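Local coordinates for DNA mismatch repair protein PMS1 (Saccharomyces cerevisiae, PDB 3H4L) that binds ATP through an N-terminal domain of the gyrase B, Hsp90 and MutL kind and probably acts in DNA mismatch repair as a MutL homologue, at residues P68-F73 with Q93-R98; F73-H78 with L125-V130. All coordinates share one frame; numbering follows the deposited sequence.

Two contacts, their centres about 10 Å apart in the N-terminal ATPase domain, illustrate how loops beside a bound nucleotide are joined to each other and to the sheet. Along the chain their segments alternate: 68-73 and 73-78 run on through the shared Phe73 in the loop between strand 56-61 and helix 80-83; segment 93-98 follows just before helix 101-107; segment 125-130 comes last, running off the end of strand 121-127 of the eight-stranded sheet. Contact 1 thus joins two lid loops to each other, whereas contact 2 ties the first loop to the sheet. Tyr127 of contact 2 also hydrogen-bonds the carbonyl of Tyr71 in 68-73. Both contacts reach the bound ATP analogue, so nucleotide, lid and sheet meet here.

Contact 1 (P68-F73 with Q93-R98); sequences PSNYEF and QTLGFR. With ANP (phosphoaminophosphonic acid-adenylate ester), chain E.
Asn70 and Arg98 form the polar centre of this contact, their side chains crossing at about a right angle. NH2 of Arg98 donates to OD1 of Asn70 at 2.8 Å from above the amide's carbonyl plane, a bent bond of 138°. The same NH2 reaches O2' of the ATP analogue at 2.8 Å along a nearly straight line (169°), while NE of Arg98 bonds O3' at 2.6 Å; a bend at chi3 turns the guanidinium edge toward the ribose. Asn70 thus stands in the second shell and probably steadies the ribose-binding arginine.

The backbone adds one straight bond, Phe97 N to Phe73 O at 3.0 Å. Gly96, just before Phe97, packs its CA so closely against Phe73 O that a side chain would clash, and its backbone angles call for glycine as well.

Apolar contacts gather round the Phe73 ring. CD2 of Phe73 meets CZ of Phe97 at 3.6 Å, the two rings being inclined by 38°, and Leu95 lies alongside, its CB 3.9 Å from Phe73 CD1.

Such closure of loops over a bound nucleotide is characteristic of the ATP lid of the GHKL fold, shared by gyrase B, Hsp90, histidine kinases and MutL.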
loop_
_atom_site.group_PDB
_atom_site.type_symbol
_atom_site.label_atom_id
_atom_site.label_comp_id
_atom_site.label_asym_id
_atom_site.label_seq_id
_atom_site.Cartn_x
_atom_site.Cartn_y
_atom_site.Cartn_z
ATOM N N PRO B 68 -28.488 1.268 -18.834
ATOM C CA PRO B 68 -28.049 1.019 -20.209
ATOM C C PRO B 68 -28.462 2.106 -21.187
ATOM O O PRO B 68 -27.800 2.303 -22.209
ATOM C CB PRO B 68 -28.702 -0.321 -20.545
ATOM C CG PRO B 68 -28.698 -1.017 -19.234
ATOM C CD PRO B 68 -29.149 0.073 -18.279
ATOM N N SER B 69 -29.554 2.803 -20.886
ATOM C CA SER B 69 -30.038 3.849 -21.778
ATOM C C SER B 69 -29.147 5.076 -21.722
ATOM O O SER B 69 -29.182 5.901 -22.633
ATOM C CB SER B 69 -31.470 4.244 -21.422
ATOM O OG SER B 69 -31.541 4.790 -20.121
ATOM N N ASN B 70 -28.345 5.180 -20.661
ATOM C CA ASN B 70 -27.446 6.316 -20.477
ATOM C C ASN B 70 -26.061 6.105 -21.079
ATOM O O ASN B 70 -25.324 7.064 -21.285
ATOM C CB ASN B 70 -27.310 6.656 -18.981
ATOM C CG ASN B 70 -28.526 7.400 -18.430
ATOM O OD1 ASN B 70 -28.572 7.768 -17.256
ATOM N ND2 ASN B 70 -29.514 7.629 -19.284
ATOM N N TYR B 71 -25.709 4.852 -21.355
ATOM C CA TYR B 71 -24.407 4.518 -21.938
ATOM C C TYR B 71 -23.951 5.528 -22.978
ATOM O O TYR B 71 -22.880 6.116 -22.875
ATOM C CB TYR B 71 -24.456 3.152 -22.635
ATOM C CG TYR B 71 -24.497 1.930 -21.743
ATOM C CD1 TYR B 71 -24.627 0.652 -22.296
ATOM C CD2 TYR B 71 -24.418 2.038 -20.352
ATOM C CE1 TYR B 71 -24.682 -0.484 -21.490
ATOM C CE2 TYR B 71 -24.474 0.906 -19.538
ATOM C CZ TYR B 71 -24.609 -0.350 -20.118
ATOM O OH TYR B 71 -24.699 -1.473 -19.329
ATOM N N GLU B 72 -24.784 5.715 -23.987
ATOM C CA GLU B 72 -24.483 6.592 -25.105
ATOM C C GLU B 72 -24.292 8.069 -24.804
ATOM O O GLU B 72 -23.592 8.761 -25.543
ATOM C CB GLU B 72 -25.578 6.443 -26.158
ATOM C CG GLU B 72 -25.093 6.550 -27.593
ATOM C CD GLU B 72 -26.175 6.155 -28.585
ATOM O OE1 GLU B 72 -27.054 6.996 -28.883
ATOM O OE2 GLU B 72 -26.149 4.989 -29.044
ATOM N N PHE B 73 -24.912 8.554 -23.733
ATOM C CA PHE B 73 -24.818 9.967 -23.388
ATOM C C PHE B 73 -24.153 10.232 -22.042
ATOM O O PHE B 73 -24.192 11.346 -21.529
ATOM C CB PHE B 73 -26.215 10.585 -23.390
ATOM C CG PHE B 73 -27.055 10.155 -24.550
ATOM C CD1 PHE B 73 -27.778 8.964 -24.497
ATOM C CD2 PHE B 73 -27.103 10.916 -25.712
ATOM C CE1 PHE B 73 -28.539 8.535 -25.596
ATOM C CE2 PHE B 73 -27.857 10.500 -26.813
ATOM C CZ PHE B 73 -28.576 9.307 -26.754
ATOM N N GLN B 93 -31.985 14.919 -22.827
ATOM C CA GLN B 93 -31.377 15.652 -21.722
ATOM C C GLN B 93 -31.636 15.051 -20.341
ATOM O O GLN B 93 -31.331 15.675 -19.326
ATOM C CB GLN B 93 -31.797 17.131 -21.769
ATOM C CG GLN B 93 -30.791 18.004 -22.524
ATOM C CD GLN B 93 -31.331 19.371 -22.914
ATOM O OE1 GLN B 93 -30.565 20.274 -23.258
ATOM N NE2 GLN B 93 -32.651 19.526 -22.881
ATOM N N THR B 94 -32.200 13.843 -20.306
ATOM C CA THR B 94 -32.449 13.141 -19.046
ATOM C C THR B 94 -31.709 11.826 -19.150
ATOM O O THR B 94 -31.770 10.994 -18.243
ATOM C CB THR B 94 -33.928 12.783 -18.821
ATOM O OG1 THR B 94 -34.362 11.897 -19.860
ATOM C CG2 THR B 94 -34.794 14.030 -18.800
ATOM N N LEU B 95 -31.020 11.635 -20.271
ATOM C CA LEU B 95 -30.273 10.405 -20.499
ATOM C C LEU B 95 -28.784 10.600 -20.301
ATOM O O LEU B 95 -27.997 9.695 -20.577
ATOM C CB LEU B 95 -30.528 9.874 -21.914
ATOM C CG LEU B 95 -31.988 9.563 -22.255
ATOM C CD1 LEU B 95 -32.079 8.918 -23.633
ATOM C CD2 LEU B 95 -32.566 8.639 -21.199
ATOM N N GLY B 96 -28.388 11.781 -19.834
ATOM C CA GLY B 96 -26.974 12.014 -19.624
ATOM C C GLY B 96 -26.556 13.461 -19.544
ATOM O O GLY B 96 -27.243 14.277 -18.941
ATOM N N PHE B 97 -25.420 13.773 -20.162
ATOM C CA PHE B 97 -24.869 15.127 -20.160
ATOM C C PHE B 97 -24.881 15.713 -18.743
ATOM O O PHE B 97 -25.052 16.918 -18.563
ATOM C CB PHE B 97 -25.670 16.053 -21.076
ATOM C CG PHE B 97 -25.975 15.475 -22.419
ATOM C CD1 PHE B 97 -27.059 14.618 -22.593
ATOM C CD2 PHE B 97 -25.190 15.795 -23.521
ATOM C CE1 PHE B 97 -27.357 14.090 -23.846
ATOM C CE2 PHE B 97 -25.480 15.269 -24.781
ATOM C CZ PHE B 97 -26.566 14.415 -24.944
ATOM N N ARG B 98 -24.724 14.861 -17.738
ATOM C CA ARG B 98 -24.717 15.337 -16.369
ATOM C C ARG B 98 -23.288 15.589 -15.940
ATOM O O ARG B 98 -22.369 14.905 -16.386
ATOM C CB ARG B 98 -25.351 14.313 -15.422
ATOM C CG ARG B 98 -26.857 14.167 -15.553
ATOM C CD ARG B 98 -27.421 13.180 -14.522
ATOM N NE ARG B 98 -27.069 11.794 -14.817
ATOM C CZ ARG B 98 -27.510 11.118 -15.875
ATOM N NH1 ARG B 98 -28.331 11.703 -16.742
ATOM N NH2 ARG B 98 -27.120 9.862 -16.076
HETATM P PG ANP E . -21.259 15.856 -10.120
HETATM O O1G ANP E . -20.056 15.034 -10.333
HETATM O O2G ANP E . -21.915 15.571 -8.866
HETATM O O3G ANP E . -21.048 17.340 -10.252
HETATM P PB ANP E . -22.500 13.969 -11.877
HETATM O O1B ANP E . -23.835 13.913 -12.537
HETATM O O2B ANP E . -22.214 12.919 -10.917
HETATM N N3B ANP E . -22.295 15.446 -11.291
HETATM P PA ANP E . -20.230 12.917 -13.365
HETATM O O1A ANP E . -19.479 12.769 -12.135
HETATM O O2A ANP E . -19.526 13.244 -14.640
HETATM O O3A ANP E . -21.454 13.900 -13.071
HETATM O "O5'" ANP E . -20.870 11.523 -13.797
HETATM C "C5'" ANP E . -22.181 11.577 -14.212
HETATM C "C4'" ANP E . -23.074 10.472 -14.621
HETATM O "O4'" ANP E . -22.334 9.248 -14.786
HETATM C "C3'" ANP E . -23.859 10.382 -13.357
HETATM O "O3'" ANP E . -24.908 11.357 -13.360
HETATM C "C2'" ANP E . -24.249 8.933 -13.324
HETATM O "O2'" ANP E . -25.485 8.820 -14.003
HETATM C "C1'" ANP E . -23.013 8.269 -14.015
HETATM N N9 ANP E . -21.957 7.662 -13.151
HETATM C C8 ANP E . -20.631 8.005 -12.940
HETATM N N7 ANP E . -19.958 7.262 -12.112
HETATM C C5 ANP E . -20.900 6.330 -11.720
HETATM C C6 ANP E . -20.889 5.196 -10.820
HETATM N N6 ANP E . -19.793 4.846 -10.159
HETATM N N1 ANP E . -22.039 4.428 -10.631
HETATM C C2 ANP E . -23.200 4.751 -11.297
HETATM N N3 ANP E . -23.316 5.796 -12.166
HETATM C C4 ANP E . -22.147 6.555 -12.331
#

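Contact 2 (F73-H78 with L125-V130); sequences FLALKH and LEYDMV. With ANP (phosphoaminophosphonic acid-adenylate ester), chain E.
Leu74 and Tyr127 meet obliquely, the leucine reaching the hydroxyl end of the tyrosine. CB of Leu74 comes within 3.6 Å of Tyr127 OH, and CD2 of Leu74 follows at 3.8 Å from the same oxygen. That hydroxyl is not left to apolar neighbours: it is hydrogen-bonded to the backbone carbonyl of Tyr71. With chi1 at -161°, CG of Leu74 stands opposite the backbone N, and this carries the branch point in between the tyrosine and the nucleotide; there the two methyls part. While CD2 stays by the tyrosine, CD1 turns to the ribose of the ATP analogue and lies 3.1 Å from its O4' and 3.5 Å from C1'.

Ala75, the next residue, approaches differently. Its methyl group sits over one face of the Tyr127 ring, with CB 4.3 Å from CD2 of the tyrosine, and Cys106 of helix 101-107 touches both residues. The tyrosine projects from the end of strand 121-127, in the sheet of the GHKL ATPase fold, into the layer where the lid loop and helix 101-107 come together beside the nucleotide. Cutting Leu74 back to an alanine would keep CB beside the tyrosine hydroxyl but is likely to open a gap toward the ribose, whose O4' and C1' would lose the methyl now packed on them.

Farther along, Leu76 lays its CD2 against the backbone O of Val130 at 3.7 Å, a van der Waals touch. Val130 belongs to a turn just past the end of the strand: its N-H bonds OD1 of Asp128 at 2.9 Å from above the carboxylate plane, an Asx turn, and the same oxygen also accepts from the backbone N of His132. Helix 11-22 borders this turn through His15, which touches Val130 and hydrogen-bonds the carbonyl of Met129.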
loop_
_atom_site.group_PDB
_atom_site.type_symbol
_atom_site.label_atom_id
_atom_site.label_comp_id
_atom_site.label_asym_id
_atom_site.label_seq_id
_atom_site.Cartn_x
_atom_site.Cartn_y
_atom_site.Cartn_z
ATOM N N PHE B 73 -24.912 8.554 -23.733
ATOM C CA PHE B 73 -24.818 9.967 -23.388
ATOM C C PHE B 73 -24.153 10.232 -22.042
ATOM O O PHE B 73 -24.192 11.346 -21.529
ATOM C CB PHE B 73 -26.215 10.585 -23.390
ATOM C CG PHE B 73 -27.055 10.155 -24.550
ATOM C CD1 PHE B 73 -27.778 8.964 -24.497
ATOM C CD2 PHE B 73 -27.103 10.916 -25.712
ATOM C CE1 PHE B 73 -28.539 8.535 -25.596
ATOM C CE2 PHE B 73 -27.857 10.500 -26.813
ATOM C CZ PHE B 73 -28.576 9.307 -26.754
ATOM N N LEU B 74 -23.523 9.214 -21.478
ATOM C CA LEU B 74 -22.895 9.376 -20.184
ATOM C C LEU B 74 -21.731 10.369 -20.147
ATOM O O LEU B 74 -21.677 11.219 -19.267
ATOM C CB LEU B 74 -22.431 8.016 -19.666
ATOM C CG LEU B 74 -22.194 7.999 -18.159
ATOM C CD1 LEU B 74 -23.497 8.342 -17.466
ATOM C CD2 LEU B 74 -21.693 6.632 -17.714
ATOM N N ALA B 75 -20.813 10.279 -21.102
ATOM C CA ALA B 75 -19.653 11.169 -21.110
ATOM C C ALA B 75 -19.595 12.244 -22.205
ATOM O O ALA B 75 -18.538 12.815 -22.455
ATOM C CB ALA B 75 -18.374 10.336 -21.145
ATOM N N LEU B 76 -20.714 12.526 -22.854
ATOM C CA LEU B 76 -20.726 13.549 -23.888
ATOM C C LEU B 76 -20.798 14.926 -23.247
ATOM O O LEU B 76 -21.363 15.081 -22.159
ATOM C CB LEU B 76 -21.945 13.383 -24.801
ATOM C CG LEU B 76 -22.053 12.147 -25.702
ATOM C CD1 LEU B 76 -23.397 12.163 -26.404
ATOM C CD2 LEU B 76 -20.925 12.133 -26.719
ATOM N N LYS B 77 -20.220 15.923 -23.917
ATOM C CA LYS B 77 -20.294 17.296 -23.432
ATOM C C LYS B 77 -21.594 17.900 -23.959
ATOM O O LYS B 77 -21.984 17.657 -25.100
ATOM C CB LYS B 77 -19.102 18.121 -23.916
ATOM C CG LYS B 77 -18.003 18.238 -22.869
ATOM C CD LYS B 77 -16.864 19.140 -23.297
ATOM C CE LYS B 77 -15.875 19.264 -22.161
ATOM N NZ LYS B 77 -14.594 19.850 -22.592
ATOM N N HIS B 78 -22.265 18.683 -23.123
ATOM C CA HIS B 78 -23.524 19.292 -23.505
ATOM C C HIS B 78 -23.337 20.542 -24.358
ATOM O O HIS B 78 -22.707 21.502 -23.930
ATOM C CB HIS B 78 -24.332 19.624 -22.241
ATOM C CG HIS B 78 -25.721 20.116 -22.516
ATOM N ND1 HIS B 78 -26.035 21.456 -22.602
ATOM C CD2 HIS B 78 -26.882 19.448 -22.726
ATOM C CE1 HIS B 78 -27.327 21.593 -22.845
ATOM N NE2 HIS B 78 -27.864 20.389 -22.924
ATOM N N LEU B 125 -17.629 -0.728 -21.358
ATOM C CA LEU B 125 -17.660 0.374 -22.307
ATOM C C LEU B 125 -16.321 1.094 -22.424
ATOM O O LEU B 125 -15.651 1.345 -21.427
ATOM C CB LEU B 125 -18.738 1.368 -21.884
ATOM C CG LEU B 125 -20.138 0.776 -21.716
ATOM C CD1 LEU B 125 -20.968 1.672 -20.818
ATOM C CD2 LEU B 125 -20.791 0.611 -23.078
ATOM N N GLU B 126 -15.932 1.398 -23.653
ATOM C CA GLU B 126 -14.697 2.126 -23.912
ATOM C C GLU B 126 -15.143 3.439 -24.547
ATOM O O GLU B 126 -15.816 3.429 -25.582
ATOM C CB GLU B 126 -13.816 1.370 -24.906
ATOM C CG GLU B 126 -13.374 -0.007 -24.451
ATOM C CD GLU B 126 -12.245 0.032 -23.433
ATOM O OE1 GLU B 126 -11.873 -1.046 -22.914
ATOM O OE2 GLU B 126 -11.725 1.134 -23.152
ATOM N N TYR B 127 -14.805 4.564 -23.929
ATOM C CA TYR B 127 -15.177 5.856 -24.496
ATOM C C TYR B 127 -13.949 6.552 -25.048
ATOM O O TYR B 127 -12.890 6.544 -24.412
ATOM C CB TYR B 127 -15.780 6.775 -23.443
ATOM C CG TYR B 127 -17.055 6.289 -22.824
ATOM C CD1 TYR B 127 -17.041 5.539 -21.652
ATOM C CD2 TYR B 127 -18.279 6.635 -23.376
ATOM C CE1 TYR B 127 -18.224 5.159 -21.038
ATOM C CE2 TYR B 127 -19.458 6.263 -22.777
ATOM C CZ TYR B 127 -19.432 5.529 -21.609
ATOM O OH TYR B 127 -20.628 5.178 -21.020
ATOM N N ASP B 128 -14.078 7.169 -26.218
ATOM C CA ASP B 128 -12.944 7.872 -26.768
ATOM C C ASP B 128 -12.841 9.248 -26.110
ATOM O O ASP B 128 -13.611 9.590 -25.208
ATOM C CB ASP B 128 -13.053 7.997 -28.289
ATOM C CG ASP B 128 -14.263 8.786 -28.729
ATOM O OD1 ASP B 128 -14.816 9.540 -27.902
ATOM O OD2 ASP B 128 -14.650 8.663 -29.912
ATOM N N MET B 129 -11.874 10.024 -26.573
ATOM C CA MET B 129 -11.591 11.344 -26.052
ATOM C C MET B 129 -12.781 12.298 -26.041
ATOM O O MET B 129 -12.832 13.251 -25.252
ATOM C CB MET B 129 -10.464 11.955 -26.883
ATOM C CG MET B 129 -10.034 13.305 -26.413
ATOM S SD MET B 129 -8.679 13.935 -27.391
ATOM C CE MET B 129 -8.838 15.684 -27.014
ATOM N N VAL B 130 -13.745 12.022 -26.912
ATOM C CA VAL B 130 -14.906 12.885 -27.073
ATOM C C VAL B 130 -16.242 12.332 -26.531
ATOM O O VAL B 130 -17.308 12.912 -26.759
ATOM C CB VAL B 130 -14.975 13.294 -28.592
ATOM C CG1 VAL B 130 -16.204 12.718 -29.264
ATOM C CG2 VAL B 130 -14.856 14.814 -28.729
HETATM P PG ANP E . -21.259 15.856 -10.120
HETATM O O1G ANP E . -20.056 15.034 -10.333
HETATM O O2G ANP E . -21.915 15.571 -8.866
HETATM O O3G ANP E . -21.048 17.340 -10.252
HETATM P PB ANP E . -22.500 13.969 -11.877
HETATM O O1B ANP E . -23.835 13.913 -12.537
HETATM O O2B ANP E . -22.214 12.919 -10.917
HETATM N N3B ANP E . -22.295 15.446 -11.291
HETATM P PA ANP E . -20.230 12.917 -13.365
HETATM O O1A ANP E . -19.479 12.769 -12.135
HETATM O O2A ANP E . -19.526 13.244 -14.640
HETATM O O3A ANP E . -21.454 13.900 -13.071
HETATM O "O5'" ANP E . -20.870 11.523 -13.797
HETATM C "C5'" ANP E . -22.181 11.577 -14.212
HETATM C "C4'" ANP E . -23.074 10.472 -14.621
HETATM O "O4'" ANP E . -22.334 9.248 -14.786
HETATM C "C3'" ANP E . -23.859 10.382 -13.357
HETATM O "O3'" ANP E . -24.908 11.357 -13.360
HETATM C "C2'" ANP E . -24.249 8.933 -13.324
HETATM O "O2'" ANP E . -25.485 8.820 -14.003
HETATM C "C1'" ANP E . -23.013 8.269 -14.015
HETATM N N9 ANP E . -21.957 7.662 -13.151
HETATM C C8 ANP E . -20.631 8.005 -12.940
HETATM N N7 ANP E . -19.958 7.262 -12.112
HETATM C C5 ANP E . -20.900 6.330 -11.720
HETATM C C6 ANP E . -20.889 5.196 -10.820
HETATM N N6 ANP E . -19.793 4.846 -10.159
HETATM N N1 ANP E . -22.039 4.428 -10.631
HETATM C C2 ANP E . -23.200 4.751 -11.297
HETATM N N3 ANP E . -23.316 5.796 -12.166
HETATM C C4 ANP E . -22.147 6.555 -12.331
#